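Local coordinates for uncharacterized protein (Bacteroides cellulosilyticus, PDB 5JVK) that is a family 39 glycoside hydrolase of a gut symbiont and probably cleaves O-glycosidic bonds within carbohydrate chains, at residues Glu163-Ala176 against Gly212-Pro224. Sequence-based numbering, arbitrary orientation.
Sequences EKEGIKPLIVFGYA and GNRVTEWELWNEP
Arg-214 kinks at its third side-chain torsion (chi3 74°), which swings the guanidinium round to the carboxylate of the extended Glu-163 side chain. The grip is side-on: Arg-214 NE donates to Glu-163 OE1 and Arg-214 NH2 to Glu-163 OE2, each at 3.1 Å and close to the guanidinium plane. The pair ties the end of helix 153-164 to the turn leading into strand 217-220; a leucine in place of Arg-214 would probably leave the Glu-163 carboxylate without its charged mate. Pro-169 and Ile-171 lean on Val-215, and a chi1 of -56° puts Ile-171 CG2 opposite the backbone N, at 3.6 Å from Trp-218 CZ3. Branched Ile-171 suits this outward side, where it lies alongside the indole while Val-215 CG1 sits over one indole face, near its rim.

Strands 168-174 and 217-220 are parallel neighbours, third and fourth in the eight-stranded (beta/alpha)8 barrel, with helix 194-211 in the crossover between them. Three backbone bonds join them, and a fourth, Trp-221 N to Phe-173 O, continues the pairing just past strand 217-220. There Asn-222, Glu-223 and Pro-224 probably form the Asn-Glu-Pro motif that follows the fourth strand in clan GH-A, where its glutamate is the general acid/base.

Leu-170, Val-172, Glu-217 and Glu-219 face the barrel interior. Val-172 CG2 lies 3.5 Å from Glu-219 OE1, flanking a buried carboxylate held by a salt bridge to Arg-134 and hydrogen bonds to Ser-286 and Thr-339.

Gly-174 CA sits over the Trp-221 six-membered ring, 3.9 Å from its centroid, a CH-pi contact that demands glycine, since a CB would clash with the indole. Asn-222, whose OD1 is held by Arg-134, sends ND2 weakly to Tyr-175 OH at 3.3 Å, a hydroxyl that also bonds a glycerol, probably from the crystallisation liquor.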
loop_
_atom_site.group_PDB
_atom_site.type_symbol
_atom_site.label_atom_id
_atom_site.label_comp_id
_atom_site.label_asym_id
_atom_site.label_seq_id
_atom_site.Cartn_x
_atom_site.Cartn_y
_atom_site.Cartn_z
ATOM N N GLU A 163 12.310 -9.387 -6.935
ATOM C CA GLU A 163 13.583 -9.841 -6.358
ATOM C C GLU A 163 14.731 -8.842 -6.538
ATOM O O GLU A 163 15.592 -8.737 -5.665
ATOM C CB GLU A 163 13.967 -11.215 -6.920
ATOM C CG GLU A 163 13.083 -12.331 -6.376
ATOM C CD GLU A 163 13.133 -13.617 -7.184
ATOM O OE1 GLU A 163 12.914 -14.689 -6.579
ATOM O OE2 GLU A 163 13.368 -13.572 -8.413
ATOM N N LYS A 164 14.737 -8.110 -7.652
ATOM C CA LYS A 164 15.740 -7.061 -7.875
ATOM C C LYS A 164 15.607 -5.901 -6.890
ATOM O O LYS A 164 16.613 -5.313 -6.500
ATOM C CB LYS A 164 15.691 -6.533 -9.317
ATOM C CG LYS A 164 16.156 -7.550 -10.349
ATOM C CD LYS A 164 16.566 -6.903 -11.663
ATOM C CE LYS A 164 17.162 -7.933 -12.613
ATOM N NZ LYS A 164 17.729 -7.303 -13.839
ATOM N N GLU A 165 14.373 -5.584 -6.489
ATOM C CA GLU A 165 14.110 -4.487 -5.547
ATOM C C GLU A 165 13.855 -4.955 -4.103
ATOM O O GLU A 165 13.436 -4.159 -3.265
ATOM C CB GLU A 165 12.943 -3.628 -6.060
ATOM C CG GLU A 165 13.182 -2.978 -7.429
ATOM C CD GLU A 165 14.166 -1.813 -7.413
ATOM O OE1 GLU A 165 14.711 -1.474 -6.339
ATOM O OE2 GLU A 165 14.398 -1.223 -8.491
ATOM N N GLY A 166 14.130 -6.230 -3.813
ATOM C CA GLY A 166 14.045 -6.778 -2.458
ATOM C C GLY A 166 12.637 -6.801 -1.899
ATOM O O GLY A 166 12.406 -6.374 -0.766
ATOM N N ILE A 167 11.700 -7.305 -2.699
ATOM C CA ILE A 167 10.278 -7.281 -2.372
ATOM C C ILE A 167 9.739 -8.713 -2.381
ATOM O O ILE A 167 10.026 -9.475 -3.303
ATOM C CB ILE A 167 9.512 -6.385 -3.376
ATOM C CG1 ILE A 167 9.883 -4.909 -3.156
ATOM C CG2 ILE A 167 8.002 -6.563 -3.249
ATOM C CD1 ILE A 167 9.524 -3.993 -4.307
ATOM N N LYS A 168 8.972 -9.068 -1.350
ATOM C CA LYS A 168 8.322 -10.378 -1.262
ATOM C C LYS A 168 6.949 -10.331 -1.940
ATOM O O LYS A 168 6.046 -9.660 -1.431
ATOM C CB LYS A 168 8.139 -10.797 0.198
ATOM C CG LYS A 168 9.431 -11.084 0.940
ATOM C CD LYS A 168 9.136 -11.676 2.309
ATOM C CE LYS A 168 10.373 -11.698 3.193
ATOM N NZ LYS A 168 10.032 -12.042 4.602
ATOM N N PRO A 169 6.771 -11.045 -3.075
ATOM C CA PRO A 169 5.460 -11.004 -3.723
ATOM C C PRO A 169 4.442 -11.941 -3.069
ATOM O O PRO A 169 4.791 -13.061 -2.690
ATOM C CB PRO A 169 5.757 -11.439 -5.166
ATOM C CG PRO A 169 7.110 -12.067 -5.145
ATOM C CD PRO A 169 7.679 -11.979 -3.761
ATOM N N LEU A 170 3.207 -11.452 -2.930
ATOM C CA LEU A 170 2.057 -12.241 -2.487
ATOM C C LEU A 170 1.139 -12.408 -3.693
ATOM O O LEU A 170 0.871 -11.437 -4.396
ATOM C CB LEU A 170 1.334 -11.514 -1.353
ATOM C CG LEU A 170 0.125 -12.184 -0.677
ATOM C CD1 LEU A 170 0.044 -11.791 0.792
ATOM C CD2 LEU A 170 -1.194 -11.859 -1.372
ATOM N N ILE A 171 0.659 -13.629 -3.935
ATOM C CA ILE A 171 -0.115 -13.937 -5.146
ATOM C C ILE A 171 -1.517 -14.418 -4.785
ATOM O O ILE A 171 -1.670 -15.390 -4.042
ATOM C CB ILE A 171 0.590 -15.008 -6.017
ATOM C CG1 ILE A 171 2.016 -14.567 -6.386
ATOM C CG2 ILE A 171 -0.219 -15.324 -7.276
ATOM C CD1 ILE A 171 2.112 -13.370 -7.317
ATOM N N VAL A 172 -2.531 -13.735 -5.323
ATOM C CA VAL A 172 -3.928 -14.141 -5.142
ATOM C C VAL A 172 -4.372 -14.997 -6.335
ATOM O O VAL A 172 -4.441 -14.524 -7.471
ATOM C CB VAL A 172 -4.885 -12.943 -4.839
ATOM C CG1 VAL A 172 -4.998 -11.951 -5.994
ATOM C CG2 VAL A 172 -6.267 -13.449 -4.440
ATOM N N PHE A 173 -4.646 -16.269 -6.050
ATOM C CA PHE A 173 -4.974 -17.277 -7.058
ATOM C C PHE A 173 -6.478 -17.507 -7.101
ATOM O O PHE A 173 -7.082 -17.778 -6.063
ATOM C CB PHE A 173 -4.275 -18.600 -6.707
ATOM C CG PHE A 173 -4.547 -19.712 -7.682
ATOM C CD1 PHE A 173 -3.761 -19.856 -8.810
ATOM C CD2 PHE A 173 -5.579 -20.622 -7.467
ATOM C CE1 PHE A 173 -3.995 -20.874 -9.721
ATOM C CE2 PHE A 173 -5.821 -21.646 -8.370
ATOM C CZ PHE A 173 -5.027 -21.774 -9.502
ATOM N N GLY A 174 -7.081 -17.432 -8.285
ATOM C CA GLY A 174 -8.489 -17.794 -8.420
ATOM C C GLY A 174 -9.170 -17.394 -9.711
ATOM O O GLY A 174 -8.547 -17.378 -10.771
ATOM N N TYR A 175 -10.453 -17.052 -9.586
ATOM C CA TYR A 175 -11.413 -16.929 -10.694
ATOM C C TYR A 175 -11.655 -18.258 -11.433
ATOM O O TYR A 175 -10.754 -19.088 -11.563
ATOM C CB TYR A 175 -11.046 -15.787 -11.652
ATOM C CG TYR A 175 -10.902 -14.441 -10.958
ATOM C CD1 TYR A 175 -11.934 -13.924 -10.164
ATOM C CD2 TYR A 175 -9.738 -13.678 -11.095
ATOM C CE1 TYR A 175 -11.807 -12.696 -9.526
ATOM C CE2 TYR A 175 -9.604 -12.447 -10.461
ATOM C CZ TYR A 175 -10.639 -11.959 -9.680
ATOM O OH TYR A 175 -10.506 -10.741 -9.052
ATOM N N ALA A 176 -12.888 -18.444 -11.900
ATOM C CA ALA A 176 -13.355 -19.744 -12.396
ATOM C C ALA A 176 -12.716 -20.146 -13.727
ATOM O O ALA A 176 -12.607 -19.328 -14.643
ATOM C CB ALA A 176 -14.873 -19.746 -12.522
ATOM N N GLY A 212 8.352 -22.033 -5.815
ATOM C CA GLY A 212 9.052 -22.473 -4.618
ATOM C C GLY A 212 8.957 -21.409 -3.542
ATOM O O GLY A 212 7.865 -20.895 -3.274
ATOM N N ASN A 213 10.101 -21.069 -2.948
ATOM C CA ASN A 213 10.181 -20.020 -1.923
ATOM C C ASN A 213 10.503 -18.631 -2.498
ATOM O O ASN A 213 10.821 -17.703 -1.752
ATOM C CB ASN A 213 11.173 -20.427 -0.827
ATOM C CG ASN A 213 10.670 -21.604 -0.002
ATOM O OD1 ASN A 213 9.734 -22.307 -0.399
ATOM N ND2 ASN A 213 11.283 -21.821 1.156
ATOM N N ARG A 214 10.391 -18.487 -3.819
ATOM C CA ARG A 214 10.335 -17.173 -4.457
ATOM C C ARG A 214 9.005 -16.470 -4.135
ATOM O O ARG A 214 8.932 -15.240 -4.153
ATOM C CB ARG A 214 10.504 -17.299 -5.975
ATOM C CG ARG A 214 11.823 -17.925 -6.419
ATOM C CD ARG A 214 11.858 -18.116 -7.928
ATOM N NE ARG A 214 12.056 -16.851 -8.639
ATOM C CZ ARG A 214 11.876 -16.665 -9.948
ATOM N NH1 ARG A 214 11.486 -17.659 -10.745
ATOM N NH2 ARG A 214 12.090 -15.460 -10.472
ATOM N N VAL A 215 7.965 -17.268 -3.866
ATOM C CA VAL A 215 6.658 -16.786 -3.416
ATOM C C VAL A 215 6.216 -17.612 -2.202
ATOM O O VAL A 215 5.839 -18.775 -2.344
ATOM C CB VAL A 215 5.607 -16.904 -4.544
ATOM C CG1 VAL A 215 4.245 -16.395 -4.078
ATOM C CG2 VAL A 215 6.069 -16.147 -5.787
ATOM N N THR A 216 6.270 -17.005 -1.017
ATOM C CA THR A 216 5.910 -17.673 0.245
ATOM C C THR A 216 4.496 -17.348 0.756
ATOM O O THR A 216 4.071 -17.910 1.769
ATOM C CB THR A 216 6.932 -17.339 1.354
ATOM O OG1 THR A 216 7.138 -15.923 1.411
ATOM C CG2 THR A 216 8.260 -18.021 1.078
ATOM N N GLU A 217 3.778 -16.456 0.068
ATOM C CA GLU A 217 2.414 -16.068 0.452
ATOM C C GLU A 217 1.454 -16.268 -0.719
ATOM O O GLU A 217 1.585 -15.607 -1.753
ATOM C CB GLU A 217 2.369 -14.603 0.906
ATOM C CG GLU A 217 3.045 -14.324 2.242
ATOM C CD GLU A 217 4.556 -14.201 2.142
ATOM O OE1 GLU A 217 5.043 -13.425 1.293
ATOM O OE2 GLU A 217 5.262 -14.880 2.915
ATOM N N TRP A 218 0.494 -17.178 -0.541
ATOM C CA TRP A 218 -0.500 -17.509 -1.560
ATOM C C TRP A 218 -1.899 -17.328 -0.987
ATOM O O TRP A 218 -2.224 -17.912 0.049
ATOM C CB TRP A 218 -0.318 -18.951 -2.030
ATOM C CG TRP A 218 0.957 -19.189 -2.784
ATOM C CD1 TRP A 218 2.156 -19.583 -2.263
ATOM C CD2 TRP A 218 1.157 -19.057 -4.197
ATOM N NE1 TRP A 218 3.092 -19.702 -3.263
ATOM C CE2 TRP A 218 2.506 -19.387 -4.462
ATOM C CE3 TRP A 218 0.327 -18.694 -5.268
ATOM C CZ2 TRP A 218 3.049 -19.362 -5.756
ATOM C CZ3 TRP A 218 0.867 -18.669 -6.559
ATOM C CH2 TRP A 218 2.215 -19.002 -6.788
ATOM N N GLU A 219 -2.717 -16.526 -1.670
ATOM C CA GLU A 219 -4.065 -16.182 -1.218
ATOM C C GLU A 219 -5.080 -16.882 -2.110
ATOM O O GLU A 219 -5.075 -16.693 -3.322
ATOM C CB GLU A 219 -4.259 -14.663 -1.263
ATOM C CG GLU A 219 -5.550 -14.151 -0.633
ATOM C CD GLU A 219 -5.680 -12.635 -0.688
ATOM O OE1 GLU A 219 -4.983 -11.991 -1.503
ATOM O OE2 GLU A 219 -6.487 -12.077 0.084
ATOM N N LEU A 220 -5.947 -17.695 -1.509
ATOM C CA LEU A 220 -6.921 -18.479 -2.266
ATOM C C LEU A 220 -8.172 -17.640 -2.546
ATOM O O LEU A 220 -8.999 -17.421 -1.660
ATOM C CB LEU A 220 -7.250 -19.785 -1.523
ATOM C CG LEU A 220 -8.040 -20.903 -2.230
ATOM C CD1 LEU A 220 -9.484 -20.505 -2.516
ATOM C CD2 LEU A 220 -7.351 -21.350 -3.516
ATOM N N TRP A 221 -8.276 -17.164 -3.786
ATOM C CA TRP A 221 -9.453 -16.471 -4.333
ATOM C C TRP A 221 -9.563 -15.024 -3.844
ATOM O O TRP A 221 -9.297 -14.732 -2.682
ATOM C CB TRP A 221 -10.759 -17.244 -4.049
ATOM C CG TRP A 221 -11.677 -17.311 -5.227
ATOM C CD1 TRP A 221 -12.642 -16.414 -5.570
ATOM C CD2 TRP A 221 -11.700 -18.330 -6.232
ATOM N NE1 TRP A 221 -13.274 -16.812 -6.725
ATOM C CE2 TRP A 221 -12.717 -17.988 -7.152
ATOM C CE3 TRP A 221 -10.962 -19.504 -6.444
ATOM C CZ2 TRP A 221 -13.015 -18.773 -8.271
ATOM C CZ3 TRP A 221 -11.258 -20.288 -7.557
ATOM C CH2 TRP A 221 -12.277 -19.916 -8.458
ATOM N N ASN A 222 -9.948 -14.125 -4.751
ATOM C CA ASN A 222 -10.150 -12.714 -4.429
ATOM C C ASN A 222 -11.638 -12.413 -4.246
ATOM O O ASN A 222 -12.416 -12.507 -5.197
ATOM C CB ASN A 222 -9.584 -11.822 -5.532
ATOM C CG ASN A 222 -9.729 -10.348 -5.210
ATOM O OD1 ASN A 222 -9.024 -9.817 -4.356
ATOM N ND2 ASN A 222 -10.657 -9.686 -5.881
ATOM N N GLU A 223 -12.012 -12.049 -3.021
ATOM C CA GLU A 223 -13.383 -11.665 -2.665
ATOM C C GLU A 223 -14.476 -12.655 -3.112
ATOM O O GLU A 223 -15.367 -12.291 -3.887
ATOM C CB GLU A 223 -13.680 -10.253 -3.185
ATOM C CG GLU A 223 -12.721 -9.199 -2.653
ATOM C CD GLU A 223 -13.169 -7.779 -2.943
ATOM O OE1 GLU A 223 -13.979 -7.568 -3.872
ATOM O OE2 GLU A 223 -12.694 -6.865 -2.236
ATOM N N PRO A 224 -14.411 -13.911 -2.624
ATOM C CA PRO A 224 -15.471 -14.886 -2.877
ATOM C C PRO A 224 -16.692 -14.649 -1.976
ATOM O O PRO A 224 -16.983 -15.453 -1.085
ATOM C CB PRO A 224 -14.782 -16.221 -2.568
ATOM C CG PRO A 224 -13.806 -15.870 -1.505
ATOM C CD PRO A 224 -13.268 -14.535 -1.933
HETATM O O HOH W 1 4.248 -10.620 0.755
HETATM O O HOH W 2 6.947 -13.063 4.275
#